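Local coordinates for protein L-glyceraldehyde 3-phosphate reductase (Clostridium beijerinckii, PDB 6HG6) that binds NADPH within a TIM barrel and, as an aldo-keto reductase, probably uses it to reduce aldehydes such as furfural, at residues H138-D143 with S168-E173; R195-D200 with P224-T229; I264-N269 with I325-A330; L283-K288 with I315-E320. All blocks are in the same frame, centred on the assembly; numbering follows the deposited sequence.

Interaction 1: H138-D143 with S168-E173. With NDP (NADPH dihydro-nicotinamide-adenine-dinucleotide phosphate), chain B.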
# COMPACT_ATOMS: atom_id res chain seq x y z
N HIS A 138 1.58 3.18 11.73
CA HIS A 138 1.70 1.88 11.04
C HIS A 138 0.73 0.82 11.58
O HIS A 138 0.41 -0.11 10.85
CB HIS A 138 3.16 1.44 11.10
CG HIS A 138 3.56 0.48 10.03
ND1 HIS A 138 4.89 0.19 9.82
CD2 HIS A 138 2.85 -0.25 9.15
CE1 HIS A 138 4.98 -0.70 8.85
NE2 HIS A 138 3.75 -1.00 8.44
N ARG A 139 0.34 0.91 12.85
CA ARG A 139 -0.62 -0.04 13.45
C ARG A 139 -1.20 0.59 14.71
O ARG A 139 -0.61 1.56 15.25
CB ARG A 139 0.06 -1.37 13.82
CG ARG A 139 1.28 -1.20 14.74
CD ARG A 139 1.48 -2.34 15.69
NE ARG A 139 2.81 -2.38 16.31
CZ ARG A 139 3.31 -3.44 16.91
NH1 ARG A 139 2.60 -4.54 17.05
NH2 ARG A 139 4.53 -3.40 17.42
N MET A 140 -2.29 0.03 15.19
CA MET A 140 -2.89 0.53 16.44
C MET A 140 -1.97 0.22 17.63
O MET A 140 -1.33 -0.84 17.68
CB MET A 140 -4.26 -0.10 16.66
CG MET A 140 -5.25 0.23 15.55
SD MET A 140 -6.90 -0.38 15.87
CE MET A 140 -6.75 -2.15 15.62
N ASP A 141 -1.91 1.14 18.59
CA ASP A 141 -1.25 0.90 19.88
C ASP A 141 -2.27 1.16 20.97
O ASP A 141 -2.43 2.29 21.42
CB ASP A 141 -0.05 1.82 20.07
CG ASP A 141 0.66 1.52 21.38
OD1 ASP A 141 0.24 0.56 22.07
OD2 ASP A 141 1.62 2.26 21.70
N PRO A 142 -2.96 0.13 21.46
CA PRO A 142 -3.96 0.36 22.50
C PRO A 142 -3.34 0.77 23.83
O PRO A 142 -4.08 1.16 24.69
CB PRO A 142 -4.71 -0.99 22.57
CG PRO A 142 -3.68 -2.00 22.06
CD PRO A 142 -2.91 -1.27 20.99
N ASP A 143 -2.01 0.70 23.98
CA ASP A 143 -1.31 1.07 25.24
C ASP A 143 -0.85 2.54 25.22
O ASP A 143 -0.30 2.98 26.22
CB ASP A 143 -0.20 0.07 25.54
CG ASP A 143 -0.77 -1.33 25.78
OD1 ASP A 143 -1.67 -1.48 26.65
OD2 ASP A 143 -0.42 -2.24 25.01
N SER A 168 -2.72 2.89 9.40
CA SER A 168 -2.61 1.54 8.80
C SER A 168 -3.01 0.49 9.81
O SER A 168 -2.69 0.62 10.99
CB SER A 168 -1.21 1.32 8.24
OG SER A 168 -1.12 0.08 7.58
N ASN A 169 -3.70 -0.55 9.33
CA ASN A 169 -4.07 -1.69 10.18
C ASN A 169 -5.09 -1.29 11.25
O ASN A 169 -5.26 -2.07 12.24
CB ASN A 169 -2.82 -2.34 10.77
CG ASN A 169 -1.91 -2.88 9.68
OD1 ASN A 169 -2.34 -3.74 8.90
ND2 ASN A 169 -0.67 -2.43 9.65
N TYR A 170 -5.80 -0.17 11.09
CA TYR A 170 -6.85 0.21 12.06
C TYR A 170 -8.14 -0.55 11.75
O TYR A 170 -8.37 -0.93 10.59
CB TYR A 170 -7.08 1.72 12.05
CG TYR A 170 -6.14 2.46 12.95
CD1 TYR A 170 -4.78 2.35 12.82
CD2 TYR A 170 -6.63 3.28 13.95
CE1 TYR A 170 -3.92 3.12 13.59
CE2 TYR A 170 -5.79 3.97 14.80
CZ TYR A 170 -4.42 3.89 14.63
OH TYR A 170 -3.62 4.64 15.47
N ASN A 171 -8.92 -0.83 12.80
CA ASN A 171 -10.30 -1.34 12.61
C ASN A 171 -11.25 -0.14 12.40
O ASN A 171 -10.82 1.02 12.51
CB ASN A 171 -10.72 -2.31 13.72
CG ASN A 171 -10.68 -1.71 15.11
OD1 ASN A 171 -10.64 -0.50 15.27
ND2 ASN A 171 -10.78 -2.55 16.13
N GLY A 172 -12.52 -0.39 12.12
CA GLY A 172 -13.50 0.68 11.85
C GLY A 172 -13.74 1.56 13.06
O GLY A 172 -13.72 2.78 12.91
N GLU A 173 -13.92 0.98 14.24
CA GLU A 173 -14.22 1.77 15.45
C GLU A 173 -13.05 2.73 15.74
O GLU A 173 -13.28 3.94 15.96
CB GLU A 173 -14.50 0.84 16.62
CG GLU A 173 -14.75 1.59 17.91
CD GLU A 173 -15.34 0.74 19.03
OE1 GLU A 173 -15.31 1.22 20.20
OE2 GLU A 173 -15.86 -0.38 18.72
PA NDP B . 1.45 -8.68 -3.16
O1A NDP B . 0.40 -9.42 -2.40
O2A NDP B . 1.19 -7.89 -4.40
O5B NDP B . 2.71 -9.65 -3.41
C5B NDP B . 3.86 -9.15 -4.15
C4B NDP B . 4.71 -10.31 -4.60
O4B NDP B . 3.87 -11.21 -5.37
C3B NDP B . 5.89 -9.98 -5.52
O3B NDP B . 7.09 -9.67 -4.81
C2B NDP B . 6.03 -11.29 -6.29
O2B NDP B . 6.70 -12.21 -5.45
C1B NDP B . 4.58 -11.71 -6.48
N9A NDP B . 3.92 -11.19 -7.67
C8A NDP B . 3.60 -9.88 -7.96
N7A NDP B . 2.95 -9.73 -9.09
C5A NDP B . 2.83 -11.03 -9.58
C6A NDP B . 2.23 -11.54 -10.75
N6A NDP B . 1.63 -10.78 -11.66
N1A NDP B . 2.27 -12.88 -10.94
C2A NDP B . 2.88 -13.64 -10.01
N3A NDP B . 3.46 -13.27 -8.87
C4A NDP B . 3.41 -11.93 -8.71
O3 NDP B . 2.08 -7.58 -2.16
PN NDP B . 3.03 -7.62 -0.87
O1N NDP B . 4.43 -7.66 -1.36
O2N NDP B . 2.55 -8.63 0.13
O5D NDP B . 2.73 -6.15 -0.27
C5D NDP B . 2.73 -5.03 -1.19
C4D NDP B . 3.06 -3.77 -0.44
O4D NDP B . 2.06 -3.54 0.57
C3D NDP B . 4.36 -3.77 0.36
O3D NDP B . 5.47 -3.57 -0.49
C2D NDP B . 4.08 -2.60 1.32
O2D NDP B . 4.29 -1.38 0.67
C1D NDP B . 2.60 -2.79 1.65
N1N NDP B . 2.39 -3.54 2.92
C2N NDP B . 1.88 -2.88 4.01
C3N NDP B . 1.92 -3.42 5.27
C7N NDP B . 1.35 -2.63 6.42
O7N NDP B . 0.95 -1.46 6.26
N7N NDP B . 1.32 -3.24 7.61
C4N NDP B . 2.54 -4.78 5.42
C5N NDP B . 2.86 -5.48 4.16
C6N NDP B . 2.71 -4.88 2.99
P2B NDP B . 7.64 -13.32 -6.16
O1X NDP B . 8.21 -12.86 -7.48
O2X NDP B . 8.74 -13.58 -5.14
O3X NDP B . 6.69 -14.49 -6.31
O HOH W 1 -3.28 -2.49 14.18
O HOH W 2 -3.60 3.59 18.14

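Interaction 2: R195-D200 with P224-T229. With NDP (NADPH dihydro-nicotinamide-adenine-dinucleotide phosphate), chain B.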
# COMPACT_ATOMS: atom_id res chain seq x y z
N ARG A 195 -4.61 -4.71 5.01
CA ARG A 195 -4.47 -5.99 4.29
C ARG A 195 -5.85 -6.37 3.77
O ARG A 195 -6.80 -6.31 4.56
CB ARG A 195 -3.95 -7.10 5.22
CG ARG A 195 -3.49 -8.35 4.48
CD ARG A 195 -2.78 -9.41 5.35
NE ARG A 195 -1.66 -8.85 6.10
CZ ARG A 195 -1.72 -8.38 7.36
NH1 ARG A 195 -2.85 -8.41 8.05
NH2 ARG A 195 -0.63 -7.85 7.91
N TYR A 196 -5.94 -6.73 2.50
CA TYR A 196 -7.22 -7.13 1.87
C TYR A 196 -6.95 -8.01 0.67
O TYR A 196 -6.13 -7.62 -0.16
CB TYR A 196 -8.00 -5.88 1.45
CG TYR A 196 -9.43 -6.09 1.03
CD1 TYR A 196 -10.27 -6.97 1.68
CD2 TYR A 196 -9.97 -5.35 -0.01
CE1 TYR A 196 -11.60 -7.14 1.28
CE2 TYR A 196 -11.30 -5.48 -0.39
CZ TYR A 196 -12.13 -6.37 0.26
OH TYR A 196 -13.43 -6.50 -0.15
N SER A 197 -7.60 -9.17 0.61
CA SER A 197 -7.48 -10.09 -0.54
C SER A 197 -8.74 -10.94 -0.60
O SER A 197 -9.51 -10.95 0.36
CB SER A 197 -6.29 -10.98 -0.43
OG SER A 197 -6.49 -11.89 0.64
N ILE A 198 -8.87 -11.70 -1.66
CA ILE A 198 -9.95 -12.72 -1.74
C ILE A 198 -9.90 -13.61 -0.48
O ILE A 198 -10.98 -14.01 -0.02
CB ILE A 198 -9.81 -13.50 -3.05
CG1 ILE A 198 -10.22 -12.60 -4.22
CG2 ILE A 198 -10.62 -14.78 -3.00
CD1 ILE A 198 -10.00 -13.20 -5.58
N PHE A 199 -8.71 -13.92 0.06
CA PHE A 199 -8.53 -14.82 1.23
C PHE A 199 -8.49 -14.07 2.58
O PHE A 199 -8.53 -14.76 3.64
CB PHE A 199 -7.29 -15.69 1.06
CG PHE A 199 -7.46 -16.79 0.06
CD1 PHE A 199 -8.56 -17.62 0.11
CD2 PHE A 199 -6.53 -16.98 -0.95
CE1 PHE A 199 -8.72 -18.65 -0.80
CE2 PHE A 199 -6.68 -18.01 -1.86
CZ PHE A 199 -7.80 -18.82 -1.82
N ASP A 200 -8.49 -12.75 2.59
CA ASP A 200 -8.47 -11.99 3.86
C ASP A 200 -9.54 -10.91 3.81
O ASP A 200 -9.30 -9.84 3.24
CB ASP A 200 -7.08 -11.43 4.14
CG ASP A 200 -7.00 -10.83 5.52
OD1 ASP A 200 -8.06 -10.66 6.16
OD2 ASP A 200 -5.88 -10.55 5.96
N PRO A 224 -2.60 -8.16 -1.62
CA PRO A 224 -3.73 -8.67 -2.40
C PRO A 224 -3.53 -10.09 -2.96
O PRO A 224 -4.53 -10.69 -3.38
CB PRO A 224 -3.79 -7.71 -3.59
CG PRO A 224 -2.35 -7.20 -3.70
CD PRO A 224 -1.95 -7.01 -2.26
N LEU A 225 -2.28 -10.58 -3.04
CA LEU A 225 -2.00 -11.93 -3.60
C LEU A 225 -1.84 -12.96 -2.49
O LEU A 225 -1.56 -14.12 -2.83
CB LEU A 225 -0.82 -11.88 -4.57
CG LEU A 225 -0.96 -10.83 -5.67
CD1 LEU A 225 0.27 -10.80 -6.58
CD2 LEU A 225 -2.23 -11.03 -6.47
N ALA A 226 -2.15 -12.60 -1.25
CA ALA A 226 -2.24 -13.53 -0.11
C ALA A 226 -1.03 -14.49 -0.07
O ALA A 226 -1.25 -15.71 -0.21
CB ALA A 226 -3.54 -14.29 -0.21
N GLN A 227 0.18 -13.94 0.08
CA GLN A 227 1.48 -14.67 0.18
C GLN A 227 1.67 -15.66 -0.98
O GLN A 227 2.10 -16.79 -0.72
CB GLN A 227 1.63 -15.45 1.48
CG GLN A 227 1.73 -14.60 2.74
CD GLN A 227 0.45 -14.53 3.53
OE1 GLN A 227 -0.66 -14.64 3.00
NE2 GLN A 227 0.60 -14.36 4.84
N GLY A 228 1.39 -15.25 -2.21
CA GLY A 228 1.57 -16.08 -3.42
C GLY A 228 0.45 -17.08 -3.62
O GLY A 228 0.47 -17.77 -4.68
N THR A 229 -0.50 -17.22 -2.69
CA THR A 229 -1.62 -18.19 -2.86
C THR A 229 -2.55 -17.73 -3.98
O THR A 229 -3.18 -18.60 -4.59
CB THR A 229 -2.41 -18.47 -1.58
OG1 THR A 229 -3.00 -17.26 -1.08
CG2 THR A 229 -1.54 -19.13 -0.53
PA NDP B . 1.45 -8.68 -3.16
O1A NDP B . 0.40 -9.42 -2.40
O2A NDP B . 1.19 -7.89 -4.40
O5B NDP B . 2.71 -9.65 -3.41
C5B NDP B . 3.86 -9.15 -4.15
C4B NDP B . 4.71 -10.31 -4.60
O4B NDP B . 3.87 -11.21 -5.37
C3B NDP B . 5.89 -9.98 -5.52
O3B NDP B . 7.09 -9.67 -4.81
C2B NDP B . 6.03 -11.29 -6.29
O2B NDP B . 6.70 -12.21 -5.45
C1B NDP B . 4.58 -11.71 -6.48
N9A NDP B . 3.92 -11.19 -7.67
C8A NDP B . 3.60 -9.88 -7.96
N7A NDP B . 2.95 -9.73 -9.09
C5A NDP B . 2.83 -11.03 -9.58
C6A NDP B . 2.23 -11.54 -10.75
N6A NDP B . 1.63 -10.78 -11.66
N1A NDP B . 2.27 -12.88 -10.94
C2A NDP B . 2.88 -13.64 -10.01
N3A NDP B . 3.46 -13.27 -8.87
C4A NDP B . 3.41 -11.93 -8.71
O3 NDP B . 2.08 -7.58 -2.16
PN NDP B . 3.03 -7.62 -0.87
O1N NDP B . 4.43 -7.66 -1.36
O2N NDP B . 2.55 -8.63 0.13
O5D NDP B . 2.73 -6.15 -0.27
C5D NDP B . 2.73 -5.03 -1.19
C4D NDP B . 3.06 -3.77 -0.44
O4D NDP B . 2.06 -3.54 0.57
C3D NDP B . 4.36 -3.77 0.36
O3D NDP B . 5.47 -3.57 -0.49
C2D NDP B . 4.08 -2.60 1.32
O2D NDP B . 4.29 -1.38 0.67
C1D NDP B . 2.60 -2.79 1.65
N1N NDP B . 2.39 -3.54 2.92
C2N NDP B . 1.88 -2.88 4.01
C3N NDP B . 1.92 -3.42 5.27
C7N NDP B . 1.35 -2.63 6.42
O7N NDP B . 0.95 -1.46 6.26
N7N NDP B . 1.32 -3.24 7.61
C4N NDP B . 2.54 -4.78 5.42
C5N NDP B . 2.86 -5.48 4.16
C6N NDP B . 2.71 -4.88 2.99
P2B NDP B . 7.64 -13.32 -6.16
O1X NDP B . 8.21 -12.86 -7.48
O2X NDP B . 8.74 -13.58 -5.14
O3X NDP B . 6.69 -14.49 -6.31
O HOH W 3 -7.23 -10.55 -3.80

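Interaction 3: I264-N269 with I325-A330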
# COMPACT_ATOMS: atom_id res chain seq x y z
N ILE A 264 -7.73 -22.55 -4.88
CA ILE A 264 -6.84 -21.85 -5.84
C ILE A 264 -7.14 -22.34 -7.25
O ILE A 264 -7.15 -21.50 -8.16
CB ILE A 264 -5.36 -22.05 -5.46
CG1 ILE A 264 -5.04 -21.37 -4.13
CG2 ILE A 264 -4.45 -21.56 -6.56
CD1 ILE A 264 -3.65 -21.68 -3.58
N ARG A 265 -7.39 -23.64 -7.41
CA ARG A 265 -7.69 -24.21 -8.73
C ARG A 265 -9.00 -23.58 -9.27
O ARG A 265 -9.05 -23.36 -10.52
CB ARG A 265 -7.81 -25.74 -8.66
CG ARG A 265 -8.07 -26.39 -10.01
CD ARG A 265 -8.37 -27.86 -9.88
NE ARG A 265 -9.69 -28.12 -9.30
CZ ARG A 265 -10.85 -28.07 -9.98
NH1 ARG A 265 -10.85 -27.74 -11.27
NH2 ARG A 265 -12.00 -28.31 -9.36
N ARG A 266 -10.04 -23.55 -8.41
CA ARG A 266 -11.38 -23.05 -8.79
C ARG A 266 -11.34 -21.53 -9.03
O ARG A 266 -12.04 -21.07 -9.93
CB ARG A 266 -12.44 -23.37 -7.73
CG ARG A 266 -12.72 -24.85 -7.54
CD ARG A 266 -13.64 -25.00 -6.33
NE ARG A 266 -15.02 -25.28 -6.66
CZ ARG A 266 -16.09 -25.06 -5.89
NH1 ARG A 266 -15.99 -24.48 -4.70
NH2 ARG A 266 -17.29 -25.44 -6.32
N LEU A 267 -10.57 -20.77 -8.26
CA LEU A 267 -10.48 -19.29 -8.46
C LEU A 267 -9.77 -19.00 -9.80
O LEU A 267 -10.23 -18.18 -10.65
CB LEU A 267 -9.73 -18.61 -7.31
CG LEU A 267 -10.48 -18.59 -5.98
CD1 LEU A 267 -9.55 -18.13 -4.86
CD2 LEU A 267 -11.72 -17.72 -6.04
N ASN A 268 -8.73 -19.85 -10.07
CA ASN A 268 -7.93 -19.68 -11.30
C ASN A 268 -8.82 -19.97 -12.52
O ASN A 268 -8.57 -19.36 -13.58
CB ASN A 268 -6.70 -20.59 -11.30
CG ASN A 268 -5.84 -20.37 -12.52
OD1 ASN A 268 -5.33 -19.29 -12.72
ND2 ASN A 268 -5.69 -21.42 -13.31
N ASN A 269 -9.80 -20.87 -12.38
CA ASN A 269 -10.75 -21.17 -13.49
C ASN A 269 -11.62 -19.93 -13.75
O ASN A 269 -11.93 -19.64 -14.97
CB ASN A 269 -11.57 -22.44 -13.22
CG ASN A 269 -10.75 -23.69 -13.44
OD1 ASN A 269 -9.65 -23.60 -14.39
ND2 ASN A 269 -11.35 -24.94 -12.66
N ILE A 325 -16.72 -16.55 -6.14
CA ILE A 325 -15.44 -16.21 -5.47
C ILE A 325 -15.65 -16.25 -3.94
O ILE A 325 -14.71 -16.57 -3.15
CB ILE A 325 -14.92 -14.85 -5.93
CG1 ILE A 325 -14.40 -14.95 -7.36
CG2 ILE A 325 -13.87 -14.38 -4.97
CD1 ILE A 325 -14.13 -13.61 -8.01
N ASP A 326 -16.80 -15.72 -3.50
CA ASP A 326 -17.15 -15.76 -2.05
C ASP A 326 -17.37 -17.20 -1.58
O ASP A 326 -16.79 -17.61 -0.55
CB ASP A 326 -18.40 -14.93 -1.78
CG ASP A 326 -18.12 -13.44 -1.77
OD1 ASP A 326 -16.88 -13.02 -1.88
OD2 ASP A 326 -19.12 -12.70 -1.61
N GLU A 327 -18.13 -17.99 -2.32
CA GLU A 327 -18.42 -19.36 -1.82
C GLU A 327 -17.09 -20.16 -1.77
O GLU A 327 -16.93 -21.00 -0.78
CB GLU A 327 -19.54 -19.98 -2.66
CG GLU A 327 -20.09 -21.25 -2.03
CD GLU A 327 -19.30 -22.51 -2.33
OE1 GLU A 327 -19.68 -23.60 -1.75
OE2 GLU A 327 -18.36 -22.43 -3.19
N ILE A 328 -16.19 -19.92 -2.76
CA ILE A 328 -14.91 -20.67 -2.92
C ILE A 328 -13.92 -20.25 -1.84
O ILE A 328 -13.24 -21.12 -1.30
CB ILE A 328 -14.30 -20.48 -4.33
CG1 ILE A 328 -15.10 -21.13 -5.45
CG2 ILE A 328 -12.86 -20.97 -4.35
CD1 ILE A 328 -14.64 -20.70 -6.84
N SER A 329 -13.84 -18.95 -1.55
CA SER A 329 -12.92 -18.32 -0.57
C SER A 329 -13.38 -18.57 0.86
O SER A 329 -12.55 -18.44 1.76
CB SER A 329 -12.80 -16.85 -0.82
OG SER A 329 -12.28 -16.61 -2.11
N ALA A 330 -14.66 -18.87 1.05
CA ALA A 330 -15.26 -19.12 2.39
C ALA A 330 -14.56 -20.33 3.01
O ALA A 330 -14.47 -21.36 2.32
CB ALA A 330 -16.74 -19.37 2.26

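Interaction 4: L283-K288 with I315-E320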
# COMPACT_ATOMS: atom_id res chain seq x y z
N LEU A 283 -6.07 -8.89 -8.07
CA LEU A 283 -5.85 -7.43 -8.02
C LEU A 283 -7.14 -6.71 -8.42
O LEU A 283 -7.54 -5.79 -7.70
CB LEU A 283 -4.71 -7.01 -8.95
CG LEU A 283 -3.33 -7.57 -8.62
CD1 LEU A 283 -2.31 -7.04 -9.62
CD2 LEU A 283 -2.91 -7.25 -7.21
N SER A 284 -7.79 -7.17 -9.49
CA SER A 284 -9.08 -6.59 -9.96
C SER A 284 -10.13 -6.72 -8.86
O SER A 284 -10.89 -5.77 -8.66
CB SER A 284 -9.55 -7.22 -11.20
OG SER A 284 -8.60 -7.04 -12.23
N TRP A 285 -10.17 -7.84 -8.15
CA TRP A 285 -11.22 -8.06 -7.13
C TRP A 285 -11.06 -7.05 -5.99
O TRP A 285 -12.07 -6.48 -5.52
CB TRP A 285 -11.17 -9.53 -6.68
CG TRP A 285 -12.21 -9.85 -5.66
CD1 TRP A 285 -13.43 -10.39 -5.92
CD2 TRP A 285 -12.15 -9.65 -4.24
NE1 TRP A 285 -14.12 -10.54 -4.75
CE2 TRP A 285 -13.37 -10.11 -3.71
CE3 TRP A 285 -11.18 -9.17 -3.37
CZ2 TRP A 285 -13.67 -10.05 -2.36
CZ3 TRP A 285 -11.48 -9.12 -2.02
CH2 TRP A 285 -12.69 -9.58 -1.53
N VAL A 286 -9.86 -6.82 -5.51
CA VAL A 286 -9.64 -5.87 -4.41
C VAL A 286 -10.15 -4.47 -4.79
O VAL A 286 -10.56 -3.73 -3.88
CB VAL A 286 -8.15 -5.88 -4.02
CG1 VAL A 286 -7.76 -4.68 -3.28
CG2 VAL A 286 -7.83 -7.14 -3.24
N LEU A 287 -10.09 -4.11 -6.06
CA LEU A 287 -10.51 -2.78 -6.59
C LEU A 287 -11.98 -2.73 -7.01
O LEU A 287 -12.42 -1.71 -7.55
CB LEU A 287 -9.65 -2.43 -7.81
CG LEU A 287 -8.20 -2.05 -7.50
CD1 LEU A 287 -7.42 -1.96 -8.79
CD2 LEU A 287 -8.08 -0.76 -6.71
N LYS A 288 -12.74 -3.80 -6.83
CA LYS A 288 -14.09 -3.83 -7.44
C LYS A 288 -15.00 -2.74 -6.87
O LYS A 288 -15.91 -2.30 -7.59
CB LYS A 288 -14.71 -5.23 -7.30
CG LYS A 288 -15.16 -5.66 -5.92
CD LYS A 288 -15.51 -7.14 -5.94
CE LYS A 288 -16.31 -7.64 -4.76
NZ LYS A 288 -15.99 -7.01 -3.49
N ILE A 315 -11.89 -4.32 -13.51
CA ILE A 315 -12.26 -4.33 -12.06
C ILE A 315 -13.75 -4.66 -11.91
O ILE A 315 -14.22 -4.77 -10.77
CB ILE A 315 -11.85 -3.02 -11.38
CG1 ILE A 315 -12.57 -1.80 -11.96
CG2 ILE A 315 -10.33 -2.88 -11.47
CD1 ILE A 315 -12.32 -0.52 -11.18
N GLY A 316 -14.44 -4.82 -13.04
CA GLY A 316 -15.86 -5.23 -13.06
C GLY A 316 -16.05 -6.74 -12.98
O GLY A 316 -15.39 -7.47 -13.73
N PHE A 317 -17.02 -7.18 -12.20
CA PHE A 317 -17.34 -8.60 -11.97
C PHE A 317 -18.85 -8.78 -12.07
O PHE A 317 -19.55 -7.90 -11.55
CB PHE A 317 -16.88 -9.01 -10.57
CG PHE A 317 -15.39 -9.19 -10.43
CD1 PHE A 317 -14.56 -8.10 -10.28
CD2 PHE A 317 -14.82 -10.44 -10.51
CE1 PHE A 317 -13.19 -8.28 -10.15
CE2 PHE A 317 -13.45 -10.62 -10.36
CZ PHE A 317 -12.63 -9.54 -10.20
N THR A 318 -19.29 -9.89 -12.62
CA THR A 318 -20.72 -10.28 -12.67
C THR A 318 -21.10 -10.68 -11.23
O THR A 318 -20.16 -11.19 -10.43
CB THR A 318 -20.98 -11.41 -13.68
OG1 THR A 318 -20.38 -12.69 -13.29
CG2 THR A 318 -20.51 -11.05 -15.07
N ASP A 319 -22.43 -10.62 -10.92
CA ASP A 319 -22.94 -11.09 -9.60
C ASP A 319 -22.60 -12.59 -9.47
O ASP A 319 -22.21 -13.03 -8.36
CB ASP A 319 -24.43 -10.74 -9.42
CG ASP A 319 -24.72 -9.23 -9.31
OD1 ASP A 319 -23.85 -8.49 -8.86
OD2 ASP A 319 -25.82 -8.81 -9.72
N GLU A 320 -22.52 -13.29 -10.61
CA GLU A 320 -22.19 -14.76 -10.60
C GLU A 320 -20.70 -14.98 -10.19
O GLU A 320 -20.42 -16.06 -9.39
CB GLU A 320 -22.42 -15.44 -11.94
CG GLU A 320 -22.16 -16.93 -11.88
CD GLU A 320 -22.54 -17.63 -13.17
OE1 GLU A 320 -22.12 -17.08 -14.21
OE2 GLU A 320 -23.28 -18.68 -13.15
O HOH W 4 -16.26 -3.17 -9.95

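Interaction 1: H138-D143 with S168-E173
Met-140 lies across one face of the Tyr-170 ring, its CG 3.4 Å from the ring centroid and almost on the ring normal. Its sulfur follows over the same face as a Met-aromatic contact, SD of Met-140 standing 4.4 Å from the centroid of the Tyr-170 ring, and a bend at chi3 (-73°) brings CE to the backbone O of Asn-169. A flexible, polarisable thioether suits this place, since it can follow both the flat ring and the backbone at Asn-171, the N-cap residue of helix 172-184. Two waters bridge the segments: one joins Met-140 N to Asn-169 O, the other Asp-141 N to Tyr-170 OH, which is also hydrogen-bonded to His-137 ND1. Nearer the barrel, ND2 of Asn-169 gives a hydrogen bond of 2.8 Å to O of His-138, nearly in line with the C=O bond and within the amide's own plane. His-138 meets the NADPH carboxamide with its ring edge, NE2 being 3.4 Å from N7N. OG of Ser-168 lies 2.9 Å from O7N of NADPH and within hydrogen-bonding reach of Gln-193 O; its single proton can serve one at a time. Polar groups of both segments thus border the carboxamide, consistent with a role in orienting it.

Interaction 2: R195-D200 with P224-T229
Pro-224 and Ser-197 bring together two loops that follow neighbouring strands, 189-195 and 218-222, of the TIM barrel, on the side where NADPH binds. CB of Ser-197 packs 3.4 Å from O of Pro-224, and CA of Pro-224 makes a CA-H...O contact with O of Tyr-196. One water bridges the loops by donating to Pro-224 O and accepting from Ile-198 N. Further along, the methyl of Ala-226 lies at the edge of the Phe-199 ring, CB to CD2 4.1 Å; a small residue suits this spot because the ring and the Ser-197 hydroxyl both approach it. On the cofactor side, N of Leu-225 donates a fairly straight hydrogen bond of 3.0 Å to the phosphate oxygen O1A, while the apolar CD of Pro-224 packs 3.4 Å from that oxygen. Turns shape both loops. A type I turn from Ser-197 to Asp-200 carries Phe-199 toward Ala-226, and a type I' turn from Ala-226 to Thr-229, with Gly-228 at positive phi, folds the other loop back. Beyond them, Lys-260 makes a cation-pi contact with Phe-199. Thr-229, with chi1 at 60°, places its OG1 3.5 Å from CD2 of Phe-199.

Interaction 3: I264-N269 with I325-A330
Two helices on the outside of the barrel, 258-273 and the C-terminal 319-329, pack antiparallel here: the axes of the short segments lie 9.9 Å apart, at 167°. Leu-267 and Ile-328 form the apolar centre, running alongside each other in opposite senses with CG of Leu-267 3.7 Å from CG2 of Ile-328. The CD2 branch of Leu-267 reaches on to Ile-325, 4.1 Å from CG1. Branched aliphatic residues suit this interface, offering methyls in several directions to the opposing helix. Toward solvent, Arg-266 lays its chain over Ile-328, CB 3.6 Å from CD1. The chi3 of 104° bends the arginine, and NH1 of Arg-266 meets OE2 of Glu-327 in a long, weak salt bridge of 3.5 Å, the guanidinium and carboxylate planes steeply inclined at 77°. The long arginine thus combines an apolar stem over the hydrophobic centre with a charged end toward solvent. Deeper in, Leu-267 also touches Phe-199, Leu-230 and Leu-278 of helix 278-286, while Ile-325 rests on Trp-285, so the pair packs against both a barrel loop and helix 278-286.

Interaction 4: L283-K288 with I315-E320
The end of helix 278-286 meets the loop leading into helix 319-329, with the backbones closest at Ser-284 and Ile-315, whose CA atoms are 4.4 Å apart. Phe-317 carries much of the contact. CE1 of Phe-317 lies 3.6 Å from CA of Trp-285, and the backbone carbon of Ser-284 comes to the ring's edge. Above one face stands the indole of Trp-285, presenting its own edge in a T-shaped (edge-to-face) pair with the planes at 82° and 5.6 Å between the centroid of its five-membered ring and that of Phe-317. CG of Trp-285 is anti to the backbone N (chi1 -179°), which sets the indole over the phenylalanine. A broad flat side chain such as Phe-317 suits this place, where it can lie against helix backbone and indole together. Ile-315 fills the other end: its CG2 branch packs 3.7 Å from CB of Leu-287, an apolar match near strand 294-297. Between these two groups, CA of Lys-288 makes a CA-H...O contact with O of Ile-315, and a water lies between that oxygen and Lys-288 O. The OG of Ser-284 turns elsewhere, to Gln-276 among others, while Arg-274 adds a cation-pi contact to Phe-317. Thr-318 then N-caps helix 319-329. This is aromatic and aliphatic packing on the outer helical layer of a TIM barrel, joining the helix before strand 294-297 to the approach to the C-terminal helix.

From the N terminus, interaction 1 comes first, joining the loop after strand 132-137 to the end of strand 162-168 and closing a loop that contains helix 146-158. Interaction 2 follows in series, bridging the loops after strands 189-195 and 218-222. Both touch NADPH, interaction 1 at the nicotinamide and interaction 2 at the pyrophosphate, with centres about 20 Å apart. Interaction 3 then closes the longest loop, between helices 258-273 and 319-329, and interaction 4 is nested inside it; both use helix 319-329. Interactions 2, 3 and 4 touch one another through Ile-198, Ile-325 and Trp-285, tying the cofactor-side loops to the C-terminal helices. Interaction 1 touches none of them.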